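Long-range contact in arginyl-trna synthetase (Thermus thermophilus, PDB 1IQ0), which probably attaches L-arginine to its cognate tRNA(Arg) at the expense of ATP, as a monomeric class I aminoacyl-tRNA synthetase: residues Gln155-Leu168 with Ala183-Leu196. Sequence-based numbering, arbitrary orientation.
Sequences QAAETLFALRHYGL and AYVRLHQDPEYERL
Y166 meets R186, L187 and D190 where two helices of the class I catalytic domain, 155-165 and 183-189, pack nearly at right angles (88°, axes 8.3 Å apart at closest approach). R186 CD lies over one face of the Y166 ring, 3.5 Å from its centroid and 16° off the ring normal, a CH-pi contact; the guanidinium continues from there past CG and CB, and its NH2 reaches L168 CD2. The opposite face takes H165 ND1, so the phenol is layered between two side chains. At the ring edge, Y166 OH donates to the anti lone pair of D190 OD2 (2.7 Å), while D190 OD1 accepts from E192 N in an Asx turn; the carboxylate thereby ties the tyrosine to the type I beta turn from D190 to Y193. A phenylalanine in place of Y166 would probably keep the CH-pi contact with R186 CD but leave D190 OD2 without its hydroxyl donor and the turn less firmly tied to the C-terminal end of helix 155-165.

The close crossing is consistent with small residues at the interface: A162 CB is 3.9 Å from both A183 CB and L187 CB, and L163 and L168 close over A183 CB. L187 CG swings away from the backbone N, and the bend at chi2 brings CD1 to the edge of the F161 ring; L196 CD2 comes to the same ring's rim. Farther along, E158 OE2 accepts from Y193 OH on its syn side, the carboxylate and phenol planes 77° apart. T159 CG2 lies against Y184 CD1. Outside the pair, helix 197-208 packs on F161 through A199 and I200, and N115 of the 'HIGH' region touches T159 and Y184. Y184 OH donates a hydrogen bond to Q155 OE1, 2.6 Å long and in the carbonyl plane.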
# COMPACT_ATOMS: atom_id res chain seq x y z
N GLN A 155 -12.64 15.19 -18.86
CA GLN A 155 -12.25 16.07 -17.76
C GLN A 155 -11.08 16.96 -18.17
O GLN A 155 -11.05 18.15 -17.83
CB GLN A 155 -11.90 15.27 -16.51
CG GLN A 155 -13.11 14.55 -15.91
CD GLN A 155 -14.31 15.47 -15.76
OE1 GLN A 155 -14.27 16.45 -15.00
NE2 GLN A 155 -15.39 15.17 -16.48
N ALA A 156 -10.12 16.40 -18.90
CA ALA A 156 -8.97 17.18 -19.36
C ALA A 156 -9.43 18.14 -20.46
O ALA A 156 -8.93 19.26 -20.58
CB ALA A 156 -7.89 16.25 -19.91
N ALA A 157 -10.39 17.70 -21.27
CA ALA A 157 -10.89 18.56 -22.33
C ALA A 157 -11.59 19.78 -21.72
O ALA A 157 -11.43 20.89 -22.20
CB ALA A 157 -11.88 17.79 -23.22
N GLU A 158 -12.35 19.56 -20.66
CA GLU A 158 -13.05 20.67 -20.04
C GLU A 158 -12.13 21.74 -19.49
O GLU A 158 -12.41 22.93 -19.65
CB GLU A 158 -13.98 20.19 -18.93
CG GLU A 158 -15.09 19.30 -19.43
CD GLU A 158 -16.20 19.12 -18.41
OE1 GLU A 158 -15.89 18.91 -17.22
OE2 GLU A 158 -17.38 19.17 -18.81
N THR A 159 -11.02 21.35 -18.86
CA THR A 159 -10.14 22.37 -18.32
C THR A 159 -9.40 23.09 -19.43
O THR A 159 -9.26 24.31 -19.38
CB THR A 159 -9.12 21.81 -17.29
OG1 THR A 159 -8.11 21.06 -17.97
CG2 THR A 159 -9.81 20.92 -16.30
N LEU A 160 -8.93 22.36 -20.43
CA LEU A 160 -8.22 22.99 -21.54
C LEU A 160 -9.16 23.96 -22.27
O LEU A 160 -8.75 25.02 -22.72
CB LEU A 160 -7.67 21.94 -22.51
CG LEU A 160 -6.59 21.04 -21.90
CD1 LEU A 160 -6.02 20.10 -22.97
CD2 LEU A 160 -5.49 21.91 -21.32
N PHE A 161 -10.43 23.58 -22.38
CA PHE A 161 -11.41 24.45 -23.03
C PHE A 161 -11.60 25.71 -22.18
O PHE A 161 -11.57 26.83 -22.70
CB PHE A 161 -12.76 23.74 -23.17
CG PHE A 161 -13.88 24.67 -23.55
CD1 PHE A 161 -13.94 25.20 -24.84
CD2 PHE A 161 -14.83 25.05 -22.61
CE1 PHE A 161 -14.94 26.11 -25.18
CE2 PHE A 161 -15.83 25.96 -22.94
CZ PHE A 161 -15.89 26.49 -24.23
N ALA A 162 -11.79 25.52 -20.87
CA ALA A 162 -11.98 26.64 -19.95
C ALA A 162 -10.83 27.65 -19.99
O ALA A 162 -11.05 28.86 -19.98
CB ALA A 162 -12.18 26.12 -18.53
N LEU A 163 -9.60 27.15 -20.01
CA LEU A 163 -8.43 28.02 -20.05
C LEU A 163 -8.46 28.95 -21.26
O LEU A 163 -8.11 30.12 -21.16
CB LEU A 163 -7.14 27.18 -20.08
CG LEU A 163 -6.81 26.50 -18.75
CD1 LEU A 163 -5.70 25.47 -18.94
CD2 LEU A 163 -6.40 27.56 -17.73
N ARG A 164 -8.89 28.43 -22.40
CA ARG A 164 -8.96 29.21 -23.62
C ARG A 164 -10.21 30.10 -23.64
O ARG A 164 -10.12 31.30 -23.87
CB ARG A 164 -8.97 28.28 -24.83
CG ARG A 164 -8.58 28.92 -26.14
CD ARG A 164 -8.57 27.88 -27.25
NE ARG A 164 -7.91 28.35 -28.46
CZ ARG A 164 -6.62 28.63 -28.55
NH1 ARG A 164 -5.83 28.50 -27.48
NH2 ARG A 164 -6.10 29.04 -29.70
N HIS A 165 -11.36 29.49 -23.39
CA HIS A 165 -12.65 30.18 -23.40
C HIS A 165 -12.68 31.42 -22.53
O HIS A 165 -13.24 32.44 -22.93
CB HIS A 165 -13.76 29.22 -22.97
CG HIS A 165 -15.13 29.82 -23.04
ND1 HIS A 165 -15.86 30.13 -21.91
CD2 HIS A 165 -15.91 30.16 -24.09
CE1 HIS A 165 -17.03 30.64 -22.27
NE2 HIS A 165 -17.08 30.67 -23.59
N TYR A 166 -12.09 31.34 -21.34
CA TYR A 166 -12.07 32.47 -20.43
C TYR A 166 -10.86 33.36 -20.65
O TYR A 166 -10.69 34.37 -19.97
CB TYR A 166 -12.13 31.99 -18.98
CG TYR A 166 -13.41 31.27 -18.66
CD1 TYR A 166 -13.42 29.90 -18.41
CD2 TYR A 166 -14.63 31.95 -18.67
CE1 TYR A 166 -14.62 29.22 -18.17
CE2 TYR A 166 -15.84 31.29 -18.44
CZ TYR A 166 -15.82 29.92 -18.19
OH TYR A 166 -17.01 29.25 -17.98
N GLY A 167 -10.03 32.98 -21.62
CA GLY A 167 -8.84 33.76 -21.92
C GLY A 167 -7.99 33.97 -20.69
O GLY A 167 -7.62 35.09 -20.35
N LEU A 168 -7.67 32.86 -20.02
CA LEU A 168 -6.85 32.91 -18.81
C LEU A 168 -5.39 32.67 -19.15
O LEU A 168 -5.06 31.81 -19.95
CB LEU A 168 -7.34 31.84 -17.83
CG LEU A 168 -8.82 31.96 -17.45
CD1 LEU A 168 -9.21 30.79 -16.55
CD2 LEU A 168 -9.07 33.29 -16.75
N ALA A 183 -9.80 27.40 -13.52
CA ALA A 183 -10.49 27.49 -14.80
C ALA A 183 -11.59 26.43 -14.85
O ALA A 183 -12.72 26.70 -15.24
CB ALA A 183 -9.51 27.29 -15.95
N TYR A 184 -11.25 25.21 -14.43
CA TYR A 184 -12.24 24.13 -14.43
C TYR A 184 -13.42 24.54 -13.56
O TYR A 184 -14.57 24.36 -13.95
CB TYR A 184 -11.62 22.84 -13.89
CG TYR A 184 -12.59 21.67 -13.83
CD1 TYR A 184 -12.80 20.85 -14.94
CD2 TYR A 184 -13.29 21.38 -12.66
CE1 TYR A 184 -13.68 19.77 -14.89
CE2 TYR A 184 -14.18 20.30 -12.60
CZ TYR A 184 -14.36 19.51 -13.72
OH TYR A 184 -15.23 18.44 -13.68
N VAL A 185 -13.14 25.07 -12.38
CA VAL A 185 -14.20 25.48 -11.47
C VAL A 185 -15.06 26.61 -12.05
O VAL A 185 -16.27 26.61 -11.86
CB VAL A 185 -13.64 25.94 -10.09
CG1 VAL A 185 -14.75 26.61 -9.26
CG2 VAL A 185 -13.08 24.74 -9.33
N ARG A 186 -14.45 27.57 -12.74
CA ARG A 186 -15.25 28.64 -13.31
C ARG A 186 -16.20 28.07 -14.35
O ARG A 186 -17.39 28.41 -14.37
CB ARG A 186 -14.38 29.73 -13.96
CG ARG A 186 -15.12 31.06 -13.95
CD ARG A 186 -14.93 31.90 -15.20
NE ARG A 186 -13.67 32.63 -15.22
CZ ARG A 186 -13.47 33.74 -15.91
NH1 ARG A 186 -14.46 34.26 -16.63
NH2 ARG A 186 -12.29 34.34 -15.89
N LEU A 187 -15.69 27.18 -15.21
CA LEU A 187 -16.51 26.56 -16.24
C LEU A 187 -17.77 25.92 -15.66
O LEU A 187 -18.87 26.13 -16.17
CB LEU A 187 -15.72 25.50 -17.01
CG LEU A 187 -16.52 24.72 -18.06
CD1 LEU A 187 -16.98 25.67 -19.16
CD2 LEU A 187 -15.67 23.60 -18.66
N HIS A 188 -17.61 25.14 -14.59
CA HIS A 188 -18.75 24.47 -13.98
C HIS A 188 -19.68 25.35 -13.15
O HIS A 188 -20.72 24.90 -12.68
CB HIS A 188 -18.29 23.28 -13.13
CG HIS A 188 -18.11 22.02 -13.91
ND1 HIS A 188 -16.99 21.78 -14.68
CD2 HIS A 188 -18.94 20.97 -14.11
CE1 HIS A 188 -17.14 20.63 -15.32
NE2 HIS A 188 -18.32 20.12 -14.99
N GLN A 189 -19.30 26.61 -12.96
CA GLN A 189 -20.14 27.54 -12.21
C GLN A 189 -20.78 28.47 -13.23
O GLN A 189 -21.65 29.27 -12.89
CB GLN A 189 -19.31 28.36 -11.22
CG GLN A 189 -18.66 27.55 -10.11
CD GLN A 189 -17.96 28.43 -9.09
OE1 GLN A 189 -17.22 29.35 -9.44
NE2 GLN A 189 -18.17 28.14 -7.81
N ASP A 190 -20.35 28.34 -14.48
CA ASP A 190 -20.86 29.19 -15.55
C ASP A 190 -22.33 28.87 -15.83
O ASP A 190 -22.70 27.72 -16.07
CB ASP A 190 -20.04 28.99 -16.82
CG ASP A 190 -20.29 30.07 -17.85
OD1 ASP A 190 -21.47 30.45 -18.02
OD2 ASP A 190 -19.32 30.53 -18.49
N PRO A 191 -23.19 29.91 -15.80
CA PRO A 191 -24.63 29.78 -16.04
C PRO A 191 -24.95 29.09 -17.37
O PRO A 191 -25.96 28.38 -17.49
CB PRO A 191 -25.12 31.23 -16.02
CG PRO A 191 -24.17 31.88 -15.07
CD PRO A 191 -22.84 31.31 -15.49
N GLU A 192 -24.10 29.29 -18.36
CA GLU A 192 -24.33 28.68 -19.67
C GLU A 192 -23.42 27.49 -19.97
O GLU A 192 -23.00 27.27 -21.11
CB GLU A 192 -24.19 29.74 -20.77
CG GLU A 192 -22.81 30.33 -20.93
CD GLU A 192 -22.81 31.51 -21.89
OE1 GLU A 192 -21.71 31.89 -22.36
OE2 GLU A 192 -23.90 32.06 -22.17
N TYR A 193 -23.14 26.70 -18.93
CA TYR A 193 -22.31 25.51 -19.05
C TYR A 193 -22.88 24.53 -20.08
O TYR A 193 -22.14 23.98 -20.90
CB TYR A 193 -22.19 24.83 -17.68
CG TYR A 193 -21.53 23.47 -17.72
CD1 TYR A 193 -20.17 23.33 -18.04
CD2 TYR A 193 -22.26 22.32 -17.46
CE1 TYR A 193 -19.57 22.07 -18.10
CE2 TYR A 193 -21.68 21.06 -17.52
CZ TYR A 193 -20.33 20.94 -17.84
OH TYR A 193 -19.76 19.68 -17.90
N GLU A 194 -24.19 24.31 -20.04
CA GLU A 194 -24.83 23.39 -20.98
C GLU A 194 -24.67 23.87 -22.42
O GLU A 194 -24.33 23.11 -23.32
CB GLU A 194 -26.32 23.23 -20.65
CG GLU A 194 -26.58 22.64 -19.28
CD GLU A 194 -26.02 21.23 -19.13
OE1 GLU A 194 -25.96 20.74 -17.98
OE2 GLU A 194 -25.65 20.62 -20.15
N ARG A 195 -24.90 25.16 -22.63
CA ARG A 195 -24.78 25.74 -23.96
C ARG A 195 -23.37 25.61 -24.52
O ARG A 195 -23.16 25.68 -25.73
CB ARG A 195 -25.20 27.22 -23.92
CG ARG A 195 -25.14 27.92 -25.26
CD ARG A 195 -25.79 29.30 -25.20
NE ARG A 195 -25.72 29.99 -26.49
CZ ARG A 195 -26.34 31.13 -26.76
NH1 ARG A 195 -27.08 31.73 -25.84
NH2 ARG A 195 -26.20 31.69 -27.96
N LEU A 196 -22.39 25.39 -23.65
CA LEU A 196 -21.00 25.28 -24.07
C LEU A 196 -20.55 23.87 -24.48
O LEU A 196 -19.45 23.69 -24.98
CB LEU A 196 -20.09 25.82 -22.97
CG LEU A 196 -20.25 27.32 -22.68
CD1 LEU A 196 -19.60 27.68 -21.35
CD2 LEU A 196 -19.63 28.13 -23.82
O HOH W 1 -19.78 32.25 -24.16